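Long-range contact in Vlm2 (Streptomyces tsusimaensis, PDB 6ECB), which is the thioesterase domain of a valinomycin nonribosomal peptide synthetase, a hydrolase-class domain that probably oligomerises and cyclises the depsipeptide chain carried by the synthetase: residues Asp37-Val51 against Leu61-Leu75. Sequence-based numbering, arbitrary orientation.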
loop_
_atom_site.group_PDB
_atom_site.type_symbol
_atom_site.label_atom_id
_atom_site.label_comp_id
_atom_site.label_asym_id
_atom_site.label_seq_id
_atom_site.Cartn_x
_atom_site.Cartn_y
_atom_site.Cartn_z
ATOM N N ASP A 37 -0.127 14.570 -17.104
ATOM C CA ASP A 37 0.623 13.853 -18.124
ATOM C C ASP A 37 1.539 12.824 -17.472
ATOM O O ASP A 37 2.073 13.048 -16.382
ATOM C CB ASP A 37 1.455 14.812 -18.976
ATOM C CG ASP A 37 0.618 15.571 -19.989
ATOM O OD1 ASP A 37 -0.478 15.090 -20.356
ATOM O OD2 ASP A 37 1.066 16.650 -20.422
ATOM N N GLY A 38 1.739 11.706 -18.162
ATOM C CA GLY A 38 2.651 10.685 -17.697
ATOM C C GLY A 38 1.932 9.372 -17.453
ATOM O O GLY A 38 0.703 9.284 -17.557
ATOM N N PRO A 39 2.691 8.340 -17.104
ATOM C CA PRO A 39 2.090 7.028 -16.843
ATOM C C PRO A 39 1.233 7.042 -15.594
ATOM O O PRO A 39 1.339 7.915 -14.734
ATOM C CB PRO A 39 3.287 6.116 -16.648
ATOM C CG PRO A 39 4.386 7.018 -16.274
ATOM C CD PRO A 39 4.149 8.322 -16.912
ATOM N N GLY A 40 0.413 6.041 -15.499
ATOM C CA GLY A 40 -0.431 5.854 -14.335
ATOM C C GLY A 40 0.173 4.928 -13.321
ATOM O O GLY A 40 1.153 4.227 -13.573
ATOM N N ILE A 41 -0.425 4.927 -12.122
ATOM C CA ILE A 41 -0.112 3.934 -11.103
ATOM C C ILE A 41 -1.410 3.532 -10.427
ATOM O O ILE A 41 -2.231 4.398 -10.074
ATOM C CB ILE A 41 0.849 4.413 -9.985
ATOM C CG1 ILE A 41 2.103 5.064 -10.532
ATOM C CG2 ILE A 41 1.187 3.216 -9.076
ATOM C CD1 ILE A 41 2.894 5.813 -9.398
ATOM N N VAL A 42 -1.570 2.227 -10.223
ATOM C CA VAL A 42 -2.614 1.668 -9.370
ATOM C C VAL A 42 -1.915 1.042 -8.176
ATOM O O VAL A 42 -1.159 0.066 -8.324
ATOM C CB VAL A 42 -3.466 0.610 -10.087
ATOM C CG1 VAL A 42 -4.500 0.069 -9.119
ATOM C CG2 VAL A 42 -4.137 1.195 -11.335
ATOM N N PHE A 43 -2.192 1.583 -6.993
ATOM C CA PHE A 43 -1.657 1.060 -5.747
ATOM C C PHE A 43 -2.601 0.057 -5.099
ATOM O O PHE A 43 -3.782 0.334 -4.920
ATOM C CB PHE A 43 -1.402 2.196 -4.762
ATOM C CG PHE A 43 -0.207 3.060 -5.108
ATOM C CD1 PHE A 43 1.070 2.568 -4.946
ATOM C CD2 PHE A 43 -0.373 4.351 -5.568
ATOM C CE1 PHE A 43 2.172 3.357 -5.245
ATOM C CE2 PHE A 43 0.724 5.145 -5.854
ATOM C CZ PHE A 43 1.986 4.645 -5.673
ATOM N N ALA A 44 -2.057 -1.060 -4.688
ATOM C CA ALA A 44 -2.735 -2.070 -3.899
ATOM C C ALA A 44 -2.573 -1.750 -2.420
ATOM O O ALA A 44 -1.500 -1.302 -1.994
ATOM C CB ALA A 44 -2.177 -3.461 -4.194
ATOM N N PRO A 45 -3.598 -1.979 -1.604
ATOM C CA PRO A 45 -3.547 -1.525 -0.215
ATOM C C PRO A 45 -2.754 -2.462 0.683
ATOM O O PRO A 45 -2.763 -3.684 0.497
ATOM C CB PRO A 45 -5.032 -1.509 0.196
ATOM C CG PRO A 45 -5.634 -2.621 -0.592
ATOM C CD PRO A 45 -4.913 -2.564 -1.945
ATOM N N PRO A 46 -2.129 -1.921 1.738
ATOM C CA PRO A 46 -1.492 -2.757 2.749
ATOM C C PRO A 46 -2.538 -3.337 3.695
ATOM O O PRO A 46 -3.742 -3.184 3.451
ATOM C CB PRO A 46 -0.576 -1.777 3.472
ATOM C CG PRO A 46 -1.374 -0.562 3.490
ATOM C CD PRO A 46 -2.071 -0.499 2.134
ATOM N N ALA A 47 -2.086 -3.946 4.783
ATOM C CA ALA A 47 -3.029 -4.561 5.723
ATOM C C ALA A 47 -4.024 -3.522 6.191
ATOM O O ALA A 47 -3.649 -2.413 6.603
ATOM C CB ALA A 47 -2.292 -5.162 6.909
ATOM N N GLY A 48 -5.308 -3.881 6.145
ATOM C CA GLY A 48 -6.390 -2.972 6.486
ATOM C C GLY A 48 -7.160 -2.469 5.278
ATOM O O GLY A 48 -8.301 -1.975 5.433
ATOM N N GLY A 49 -6.570 -2.568 4.085
ATOM C CA GLY A 49 -7.315 -2.404 2.858
ATOM C C GLY A 49 -7.549 -0.987 2.397
ATOM O O GLY A 49 -8.291 -0.802 1.433
ATOM N N THR A 50 -6.970 0.004 3.065
ATOM C CA THR A 50 -7.201 1.400 2.730
ATOM C C THR A 50 -6.124 1.917 1.789
ATOM O O THR A 50 -4.987 1.439 1.809
ATOM C CB THR A 50 -7.233 2.262 3.995
ATOM O OG1 THR A 50 -7.573 3.606 3.666
ATOM C CG2 THR A 50 -5.893 2.272 4.705
ATOM N N VAL A 51 -6.517 2.928 0.996
ATOM C CA VAL A 51 -5.617 3.696 0.128
ATOM C C VAL A 51 -5.027 4.909 0.838
ATOM O O VAL A 51 -4.145 5.588 0.284
ATOM C CB VAL A 51 -6.371 4.196 -1.130
ATOM C CG1 VAL A 51 -7.119 3.085 -1.817
ATOM C CG2 VAL A 51 -7.342 5.309 -0.772
ATOM N N LEU A 61 3.852 13.395 -6.281
ATOM C CA LEU A 61 4.311 12.956 -7.593
ATOM C C LEU A 61 3.997 13.992 -8.651
ATOM O O LEU A 61 2.896 14.550 -8.701
ATOM C CB LEU A 61 3.640 11.630 -7.961
ATOM C CG LEU A 61 4.065 10.453 -7.110
ATOM C CD1 LEU A 61 3.099 9.260 -7.341
ATOM C CD2 LEU A 61 5.498 10.022 -7.379
ATOM N N LYS A 62 4.979 14.248 -9.504
ATOM C CA LYS A 62 4.828 15.188 -10.596
ATOM C C LYS A 62 4.931 14.544 -11.965
ATOM O O LYS A 62 4.571 15.188 -12.958
ATOM C CB LYS A 62 5.889 16.290 -10.483
ATOM C CG LYS A 62 5.722 17.116 -9.215
ATOM C CD LYS A 62 6.595 18.375 -9.199
ATOM C CE LYS A 62 7.364 18.519 -7.887
ATOM N NZ LYS A 62 8.438 17.477 -7.733
ATOM N N GLY A 63 5.413 13.316 -12.048
ATOM C CA GLY A 63 5.711 12.710 -13.331
ATOM C C GLY A 63 4.697 11.683 -13.783
ATOM O O GLY A 63 4.972 10.907 -14.709
ATOM N N PHE A 64 3.523 11.662 -13.150
ATOM C CA PHE A 64 2.530 10.637 -13.423
ATOM C C PHE A 64 1.205 11.283 -13.785
ATOM O O PHE A 64 0.917 12.428 -13.414
ATOM C CB PHE A 64 2.372 9.695 -12.221
ATOM C CG PHE A 64 3.591 8.883 -11.961
ATOM C CD1 PHE A 64 4.660 9.409 -11.252
ATOM C CD2 PHE A 64 3.695 7.606 -12.459
ATOM C CE1 PHE A 64 5.812 8.659 -11.038
ATOM C CE2 PHE A 64 4.831 6.851 -12.249
ATOM C CZ PHE A 64 5.887 7.361 -11.534
ATOM N N GLY A 65 0.407 10.543 -14.540
ATOM C CA GLY A 65 -0.894 11.013 -14.940
ATOM C C GLY A 65 -1.938 10.652 -13.900
ATOM O O GLY A 65 -2.170 11.394 -12.938
ATOM N N GLU A 66 -2.586 9.514 -14.087
ATOM C CA GLU A 66 -3.662 9.086 -13.202
ATOM C C GLU A 66 -3.098 8.167 -12.134
ATOM O O GLU A 66 -2.517 7.125 -12.457
ATOM C CB GLU A 66 -4.727 8.343 -13.995
ATOM C CG GLU A 66 -5.391 9.196 -15.055
ATOM C CD GLU A 66 -6.546 8.478 -15.718
ATOM O OE1 GLU A 66 -6.758 7.277 -15.430
ATOM O OE2 GLU A 66 -7.238 9.118 -16.526
ATOM N N ILE A 67 -3.303 8.529 -10.877
ATOM C CA ILE A 67 -2.910 7.694 -9.750
ATOM C C ILE A 67 -4.174 7.218 -9.060
ATOM O O ILE A 67 -4.983 8.035 -8.607
ATOM C CB ILE A 67 -2.017 8.447 -8.765
ATOM C CG1 ILE A 67 -0.767 8.946 -9.489
ATOM C CG2 ILE A 67 -1.615 7.531 -7.637
ATOM C CD1 ILE A 67 -0.057 10.002 -8.741
ATOM N N HIS A 68 -4.327 5.906 -8.971
ATOM C CA HIS A 68 -5.448 5.279 -8.299
ATOM C C HIS A 68 -4.939 4.410 -7.166
ATOM O O HIS A 68 -3.804 3.930 -7.187
ATOM C CB HIS A 68 -6.254 4.377 -9.224
ATOM C CG HIS A 68 -6.967 5.108 -10.310
ATOM N ND1 HIS A 68 -6.436 5.276 -11.572
ATOM C CD2 HIS A 68 -8.182 5.699 -10.323
ATOM C CE1 HIS A 68 -7.310 5.930 -12.320
ATOM N NE2 HIS A 68 -8.370 6.208 -11.582
ATOM N N GLY A 69 -5.810 4.168 -6.191
ATOM C CA GLY A 69 -5.612 3.071 -5.263
ATOM C C GLY A 69 -6.846 2.191 -5.248
ATOM O O GLY A 69 -7.960 2.640 -5.515
ATOM N N VAL A 70 -6.633 0.921 -4.936
ATOM C CA VAL A 70 -7.740 -0.004 -4.753
ATOM C C VAL A 70 -8.061 -0.079 -3.273
ATOM O O VAL A 70 -7.195 -0.391 -2.455
ATOM C CB VAL A 70 -7.416 -1.393 -5.302
ATOM C CG1 VAL A 70 -8.602 -2.304 -5.071
ATOM C CG2 VAL A 70 -7.099 -1.303 -6.773
ATOM N N GLU A 71 -9.306 0.189 -2.950
ATOM C CA GLU A 71 -9.831 0.071 -1.605
ATOM C C GLU A 71 -10.484 -1.302 -1.452
ATOM O O GLU A 71 -11.259 -1.725 -2.314
ATOM C CB GLU A 71 -10.846 1.179 -1.386
ATOM C CG GLU A 71 -11.363 1.271 -0.040
ATOM C CD GLU A 71 -10.767 2.418 0.750
ATOM O OE1 GLU A 71 -9.576 2.798 0.596
ATOM O OE2 GLU A 71 -11.533 2.904 1.560
ATOM N N ALA A 72 -10.185 -1.976 -0.357
ATOM C CA ALA A 72 -10.755 -3.301 -0.130
ATOM C C ALA A 72 -12.278 -3.229 -0.056
ATOM O O ALA A 72 -12.851 -2.225 0.375
ATOM C CB ALA A 72 -10.211 -3.898 1.166
ATOM N N PRO A 73 -12.977 -4.324 -0.399
ATOM C CA PRO A 73 -14.415 -4.358 -0.152
ATOM C C PRO A 73 -14.701 -4.273 1.336
ATOM O O PRO A 73 -13.898 -4.705 2.162
ATOM C CB PRO A 73 -14.845 -5.712 -0.730
ATOM C CG PRO A 73 -13.657 -6.520 -0.781
ATOM C CD PRO A 73 -12.476 -5.592 -0.944
ATOM N N GLY A 74 -15.853 -3.687 1.661
ATOM C CA GLY A 74 -16.446 -3.752 2.980
ATOM C C GLY A 74 -16.052 -2.639 3.918
ATOM O O GLY A 74 -16.453 -2.665 5.083
ATOM N N LEU A 75 -15.263 -1.674 3.454
ATOM C CA LEU A 75 -14.893 -0.528 4.275
ATOM C C LEU A 75 -15.926 0.599 4.233
ATOM O O LEU A 75 -15.890 1.467 5.109
ATOM C CB LEU A 75 -13.517 -0.003 3.846
ATOM C CG LEU A 75 -12.308 -0.935 4.039
ATOM C CD1 LEU A 75 -11.020 -0.272 3.605
ATOM C CD2 LEU A 75 -12.143 -1.441 5.468
HETATM O O HOH W 1 -1.904 8.313 -16.730
HETATM O O HOH W 2 -4.726 1.261 -2.019
#
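Ile41, Val42 and Phe43 pair in parallel register with Ile67, His68 and Gly69, the strands 40-44 and 67-71 running 21° apart, and backbone bonds alternate between them: Ile41 N to Glu66 O, His68 N to Ile41 O, Phe43 N to His68 O, and Val70 N to Phe43 O (2.9 Å). On the face that carries Ile41 and Phe43, Ile41 CD1 sits over one face of the Phe64 ring, 3.8 Å from its centroid, a CH-pi contact; with CG1 beside the backbone N (chi1 -50°), the ethyl arm leans across to the ring. Pro39 CG approaches the rim at Phe64 CD2 (3.9 Å) from the other side of the ring plane, while Pro39 O, at the ring's edge, accepts Gly65 N at 2.8 Å from above its carbonyl plane. Were Phe64 an alanine, Ile41 CD1 would probably lose the face it lies on, keeping Leu61 CD1 as a neighbour, and a gap would open beside Pro39. Beside them, Ile67 CG2 meets the edge of the Phe43 ring, and Val42 CG1 touches Val70 CG2 (3.8 Å) on the other face. Beyond strand 40-44, Gly49 O takes Ala72 N (2.9 Å), and Glu71, ending strand 67-71, accepts Val51 N through OE1 at 3.1 Å, its OE2 being held by Tyr208. This is a beta-alpha-beta crossover of the alpha/beta-hydrolase fold, connected through helix 55-60; at its N-terminal end apolar packing round Phe64 joins a backbone bond and a bridging water, whereas a buried carboxylate, shared between backbone and tyrosine, pins the loop after strand 40-44.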